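Local coordinates for protein dihydroorotase (Saccharomyces cerevisiae S288C, PDB 6L0A) that catalyses the reversible, zinc-dependent interconversion of N-carbamoyl-L-aspartate and dihydroorotate, the third step of de novo pyrimidine biosynthesis, at residues T210-A222 with F228-K240. Numbering follows the deposited sequence.
Sequences TAHHLFLTIDDWA and FCKPVAKLPNDKK
Two donors from Thr217-Ile218 grip the carbonyl oxygen of Lys234: Thr217 OG1 lies 2.6 Å from Lys234 O, and Ile218 N donates to the same Lys234 O over 2.9 Å, in the carbonyl plane. The hydroxyl gets there because OG1 stands anti to the threonine's own backbone N (chi1 -157°). One residue back, Ala233 O takes the indole N-H of Trp221 in an almost perfectly straight bond (NE1 to O 2.9 Å, 179° at the hydrogen) lying in the ring plane. That bond fixes the rotation of the indole, which sets one face against Val232 CG1 and Phe228 CD1. The Phe228 ring is inclined to the indole at 51°. The indole also meets Trp221 of the second subunit, so this part of the contact lies at the subunit interface. Near the start of segment 210-222, His213 is held at both nitrogens: ND1 pairs with Thr210 OG1, while NE2 donates to Pro231 O (2.9 Å), an acceptor slightly out of the imidazole plane. Cys229 SG sits at the edge of the His212 ring, 3.6 Å from NE2. Lys239, bent at chi3, runs its aliphatic chain past the backbone carbonyls of His213 and Leu214 and brings NZ to Phe215 O (3.0 Å). Both segments belong to the connection between strands 205-209 and 253-255, whose malate-touching Lys230 and cis-Pro231, packed on the zinc ligand His180, border the binuclear zinc site of the amidohydrolase TIM barrel.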
loop_
_atom_site.group_PDB
_atom_site.type_symbol
_atom_site.label_atom_id
_atom_site.label_comp_id
_atom_site.label_asym_id
_atom_site.label_seq_id
_atom_site.Cartn_x
_atom_site.Cartn_y
_atom_site.Cartn_z
ATOM N N THR C 210 -15.218 -7.867 -7.575
ATOM C CA THR C 210 -15.181 -6.592 -8.262
ATOM C C THR C 210 -14.439 -6.732 -9.580
ATOM O O THR C 210 -13.787 -7.742 -9.851
ATOM C CB THR C 210 -14.463 -5.538 -7.430
ATOM O OG1 THR C 210 -13.070 -5.882 -7.370
ATOM C CG2 THR C 210 -15.045 -5.463 -6.021
ATOM N N ALA C 211 -14.529 -5.686 -10.390
ATOM C CA ALA C 211 -13.682 -5.612 -11.575
ATOM C C ALA C 211 -12.225 -5.404 -11.187
ATOM O O ALA C 211 -11.330 -6.079 -11.706
ATOM C CB ALA C 211 -14.158 -4.489 -12.493
ATOM N N HIS C 212 -11.963 -4.488 -10.252
ATOM C CA HIS C 212 -10.572 -4.077 -10.057
ATOM C C HIS C 212 -9.751 -5.135 -9.324
ATOM O O HIS C 212 -8.536 -5.218 -9.529
ATOM C CB HIS C 212 -10.497 -2.724 -9.345
ATOM C CG HIS C 212 -11.357 -2.607 -8.122
ATOM N ND1 HIS C 212 -12.715 -2.372 -8.184
ATOM C CD2 HIS C 212 -11.040 -2.637 -6.808
ATOM C CE1 HIS C 212 -13.200 -2.283 -6.957
ATOM N NE2 HIS C 212 -12.201 -2.429 -6.103
ATOM N N HIS C 213 -10.379 -5.972 -8.499
ATOM C CA HIS C 213 -9.604 -7.027 -7.857
ATOM C C HIS C 213 -9.256 -8.168 -8.808
ATOM O O HIS C 213 -8.458 -9.026 -8.433
ATOM C CB HIS C 213 -10.353 -7.561 -6.636
ATOM C CG HIS C 213 -10.396 -6.590 -5.490
ATOM N ND1 HIS C 213 -11.557 -5.975 -5.063
ATOM C CD2 HIS C 213 -9.406 -6.127 -4.684
ATOM C CE1 HIS C 213 -11.278 -5.172 -4.047
ATOM N NE2 HIS C 213 -9.982 -5.252 -3.793
ATOM N N LEU C 214 -9.853 -8.211 -10.005
ATOM C CA LEU C 214 -9.440 -9.165 -11.029
ATOM C C LEU C 214 -8.201 -8.698 -11.778
ATOM O O LEU C 214 -7.621 -9.484 -12.539
ATOM C CB LEU C 214 -10.581 -9.405 -12.020
ATOM C CG LEU C 214 -11.898 -9.883 -11.395
ATOM C CD1 LEU C 214 -12.918 -10.228 -12.478
ATOM C CD2 LEU C 214 -11.662 -11.075 -10.468
ATOM N N PHE C 215 -7.788 -7.450 -11.570
ATOM C CA PHE C 215 -6.611 -6.854 -12.193
ATOM C C PHE C 215 -5.512 -6.518 -11.203
ATOM O O PHE C 215 -4.330 -6.746 -11.487
ATOM C CB PHE C 215 -6.988 -5.551 -12.913
ATOM C CG PHE C 215 -7.822 -5.742 -14.150
ATOM C CD1 PHE C 215 -9.211 -5.684 -14.085
ATOM C CD2 PHE C 215 -7.217 -5.937 -15.385
ATOM C CE1 PHE C 215 -9.983 -5.823 -15.226
ATOM C CE2 PHE C 215 -7.986 -6.088 -16.529
ATOM C CZ PHE C 215 -9.369 -6.037 -16.447
ATOM N N LEU C 216 -5.874 -5.937 -10.065
ATOM C CA LEU C 216 -4.911 -5.263 -9.204
ATOM C C LEU C 216 -4.234 -6.216 -8.241
ATOM O O LEU C 216 -4.795 -7.233 -7.820
ATOM C CB LEU C 216 -5.584 -4.160 -8.378
ATOM C CG LEU C 216 -6.187 -2.946 -9.077
ATOM C CD1 LEU C 216 -6.865 -2.053 -8.043
ATOM C CD2 LEU C 216 -5.133 -2.168 -9.848
ATOM N N THR C 217 -3.025 -5.835 -7.848
ATOM C CA THR C 217 -2.307 -6.457 -6.754
ATOM C C THR C 217 -1.729 -5.326 -5.912
ATOM O O THR C 217 -1.814 -4.161 -6.290
ATOM C CB THR C 217 -1.219 -7.383 -7.296
ATOM O OG1 THR C 217 -0.887 -8.359 -6.309
ATOM C CG2 THR C 217 -0.017 -6.588 -7.655
ATOM N N ILE C 218 -1.120 -5.663 -4.767
ATOM C CA ILE C 218 -0.567 -4.627 -3.889
ATOM C C ILE C 218 0.417 -3.722 -4.631
ATOM O O ILE C 218 0.509 -2.523 -4.343
ATOM C CB ILE C 218 0.084 -5.277 -2.650
ATOM C CG1 ILE C 218 0.604 -4.209 -1.685
ATOM C CG2 ILE C 218 1.186 -6.279 -3.057
ATOM C CD1 ILE C 218 1.012 -4.760 -0.336
ATOM N N ASP C 219 1.160 -4.268 -5.601
ATOM C CA ASP C 219 2.111 -3.444 -6.345
ATOM C C ASP C 219 1.431 -2.289 -7.054
ATOM O O ASP C 219 2.056 -1.252 -7.291
ATOM C CB ASP C 219 2.860 -4.284 -7.380
ATOM C CG ASP C 219 3.979 -5.069 -6.777
ATOM O OD1 ASP C 219 3.872 -5.438 -5.598
ATOM O OD2 ASP C 219 4.958 -5.344 -7.495
ATOM N N ASP C 220 0.171 -2.455 -7.432
ATOM C CA ASP C 220 -0.499 -1.429 -8.219
ATOM C C ASP C 220 -1.045 -0.279 -7.392
ATOM O O ASP C 220 -1.297 0.790 -7.958
ATOM C CB ASP C 220 -1.640 -2.051 -9.026
ATOM C CG ASP C 220 -1.155 -3.119 -9.971
ATOM O OD1 ASP C 220 -0.228 -2.833 -10.756
ATOM O OD2 ASP C 220 -1.690 -4.245 -9.937
ATOM N N TRP C 221 -1.248 -0.447 -6.079
ATOM C CA TRP C 221 -1.726 0.676 -5.283
ATOM C C TRP C 221 -0.702 1.222 -4.302
ATOM O O TRP C 221 -0.934 2.301 -3.745
ATOM C CB TRP C 221 -3.030 0.328 -4.527
ATOM C CG TRP C 221 -2.951 -0.801 -3.531
ATOM C CD1 TRP C 221 -3.304 -2.102 -3.743
ATOM C CD2 TRP C 221 -2.538 -0.717 -2.157
ATOM N NE1 TRP C 221 -3.106 -2.843 -2.599
ATOM C CE2 TRP C 221 -2.650 -2.016 -1.608
ATOM C CE3 TRP C 221 -2.093 0.333 -1.334
ATOM C CZ2 TRP C 221 -2.311 -2.302 -0.282
ATOM C CZ3 TRP C 221 -1.762 0.049 -0.017
ATOM C CH2 TRP C 221 -1.870 -1.252 0.493
ATOM N N ALA C 222 0.441 0.558 -4.118
ATOM C CA ALA C 222 1.384 1.001 -3.087
ATOM C C ALA C 222 1.742 2.485 -3.238
ATOM O O ALA C 222 1.751 3.236 -2.256
ATOM C CB ALA C 222 2.641 0.126 -3.125
ATOM N N PHE C 228 -6.112 2.502 -4.560
ATOM C CA PHE C 228 -6.300 2.090 -3.172
ATOM C C PHE C 228 -7.792 1.947 -2.888
ATOM O O PHE C 228 -8.546 2.895 -3.106
ATOM C CB PHE C 228 -5.665 3.120 -2.230
ATOM C CG PHE C 228 -5.983 2.920 -0.776
ATOM C CD1 PHE C 228 -5.529 1.793 -0.099
ATOM C CD2 PHE C 228 -6.722 3.873 -0.069
ATOM C CE1 PHE C 228 -5.816 1.606 1.253
ATOM C CE2 PHE C 228 -7.010 3.687 1.294
ATOM C CZ PHE C 228 -6.563 2.551 1.948
ATOM N N CYS C 229 -8.220 0.783 -2.400
ATOM C CA CYS C 229 -9.590 0.619 -1.949
ATOM C C CYS C 229 -9.575 -0.357 -0.778
ATOM O O CYS C 229 -8.534 -0.898 -0.422
ATOM C CB CYS C 229 -10.455 0.069 -3.085
ATOM S SG CYS C 229 -9.768 -1.576 -3.563
ATOM N N LYS C 230 -10.741 -0.587 -0.176
ATOM C CA LYS C 230 -10.855 -1.610 0.849
ATOM C C LYS C 230 -11.843 -2.678 0.388
ATOM O O LYS C 230 -12.833 -2.347 -0.274
ATOM C CB LYS C 230 -11.321 -1.006 2.203
ATOM C CG LYS C 230 -10.386 0.086 2.784
ATOM C CD LYS C 230 -8.973 -0.427 3.039
ATOM C CE LYS C 230 -8.935 -1.382 4.202
ATOM N NZ LYS C 230 -8.965 -0.673 5.555
ATOM N N PRO C 231 -11.560 -3.976 0.619
ATOM C CA PRO C 231 -10.281 -4.485 1.119
ATOM C C PRO C 231 -9.206 -4.233 0.076
ATOM O O PRO C 231 -9.526 -4.124 -1.128
ATOM C CB PRO C 231 -10.525 -5.989 1.327
ATOM C CG PRO C 231 -12.023 -6.211 1.080
ATOM C CD PRO C 231 -12.471 -5.064 0.222
ATOM N N VAL C 232 -7.962 -4.061 0.524
ATOM C CA VAL C 232 -6.894 -3.743 -0.413
ATOM C C VAL C 232 -6.654 -4.939 -1.325
ATOM O O VAL C 232 -6.885 -6.093 -0.943
ATOM C CB VAL C 232 -5.603 -3.356 0.336
ATOM C CG1 VAL C 232 -5.857 -2.177 1.295
ATOM C CG2 VAL C 232 -5.015 -4.559 1.080
ATOM N N ALA C 233 -6.186 -4.661 -2.541
ATOM C CA ALA C 233 -5.710 -5.725 -3.419
ATOM C C ALA C 233 -4.452 -6.348 -2.824
ATOM O O ALA C 233 -3.585 -5.643 -2.292
ATOM C CB ALA C 233 -5.430 -5.174 -4.822
ATOM N N LYS C 234 -4.355 -7.668 -2.887
ATOM C CA LYS C 234 -3.381 -8.412 -2.092
ATOM C C LYS C 234 -2.335 -9.031 -3.025
ATOM O O LYS C 234 -1.831 -8.317 -3.900
ATOM C CB LYS C 234 -4.113 -9.399 -1.195
ATOM C CG LYS C 234 -4.956 -8.654 -0.153
ATOM C CD LYS C 234 -5.848 -9.573 0.646
ATOM C CE LYS C 234 -6.528 -8.801 1.778
ATOM N NZ LYS C 234 -7.549 -7.761 1.359
ATOM N N LEU C 235 -1.983 -10.289 -2.867
ATOM C CA LEU C 235 -0.804 -10.815 -3.537
ATOM C C LEU C 235 -1.177 -11.476 -4.859
ATOM O O LEU C 235 -2.353 -11.754 -5.124
ATOM C CB LEU C 235 -0.104 -11.809 -2.622
ATOM C CG LEU C 235 0.225 -11.242 -1.241
ATOM C CD1 LEU C 235 1.000 -12.261 -0.416
ATOM C CD2 LEU C 235 1.003 -9.949 -1.380
ATOM N N PRO C 236 -0.200 -11.723 -5.737
ATOM C CA PRO C 236 -0.524 -12.443 -6.984
ATOM C C PRO C 236 -1.255 -13.763 -6.767
ATOM O O PRO C 236 -2.124 -14.111 -7.579
ATOM C CB PRO C 236 0.860 -12.647 -7.621
ATOM C CG PRO C 236 1.656 -11.480 -7.138
ATOM C CD PRO C 236 1.210 -11.272 -5.720
ATOM N N ASN C 237 -0.937 -14.512 -5.706
ATOM C CA ASN C 237 -1.641 -15.770 -5.446
ATOM C C ASN C 237 -3.114 -15.528 -5.133
ATOM O O ASN C 237 -3.974 -16.349 -5.478
ATOM C CB ASN C 237 -0.971 -16.521 -4.290
ATOM C CG ASN C 237 -1.739 -17.773 -3.861
ATOM O OD1 ASN C 237 -1.727 -18.796 -4.555
ATOM N ND2 ASN C 237 -2.395 -17.702 -2.703
ATOM N N ASP C 238 -3.422 -14.421 -4.465
ATOM C CA ASP C 238 -4.814 -14.065 -4.222
ATOM C C ASP C 238 -5.516 -13.686 -5.518
ATOM O O ASP C 238 -6.601 -14.196 -5.819
ATOM C CB ASP C 238 -4.881 -12.920 -3.213
ATOM C CG ASP C 238 -4.240 -13.280 -1.910
ATOM O OD1 ASP C 238 -4.699 -14.273 -1.307
ATOM O OD2 ASP C 238 -3.287 -12.578 -1.484
ATOM N N LYS C 239 -4.914 -12.792 -6.306
ATOM C CA LYS C 239 -5.541 -12.424 -7.568
ATOM C C LYS C 239 -5.773 -13.653 -8.444
ATOM O O LYS C 239 -6.803 -13.746 -9.128
ATOM C CB LYS C 239 -4.702 -11.387 -8.309
ATOM C CG LYS C 239 -5.307 -11.006 -9.650
ATOM C CD LYS C 239 -4.545 -9.875 -10.324
ATOM C CE LYS C 239 -3.497 -10.423 -11.272
ATOM N NZ LYS C 239 -3.038 -9.360 -12.203
ATOM N N LYS C 240 -4.832 -14.613 -8.425
ATOM C CA LYS C 240 -5.009 -15.856 -9.177
ATOM C C LYS C 240 -6.268 -16.587 -8.736
ATOM O O LYS C 240 -7.038 -17.070 -9.577
ATOM C CB LYS C 240 -3.782 -16.767 -9.014
ATOM C CG LYS C 240 -4.064 -18.298 -9.114
ATOM C CD LYS C 240 -2.882 -19.059 -9.741
ATOM C CE LYS C 240 -2.755 -20.535 -9.290
ATOM N NZ LYS C 240 -4.029 -21.215 -8.880
HETATM O O HOH W 1 -13.312 -2.740 -3.269
#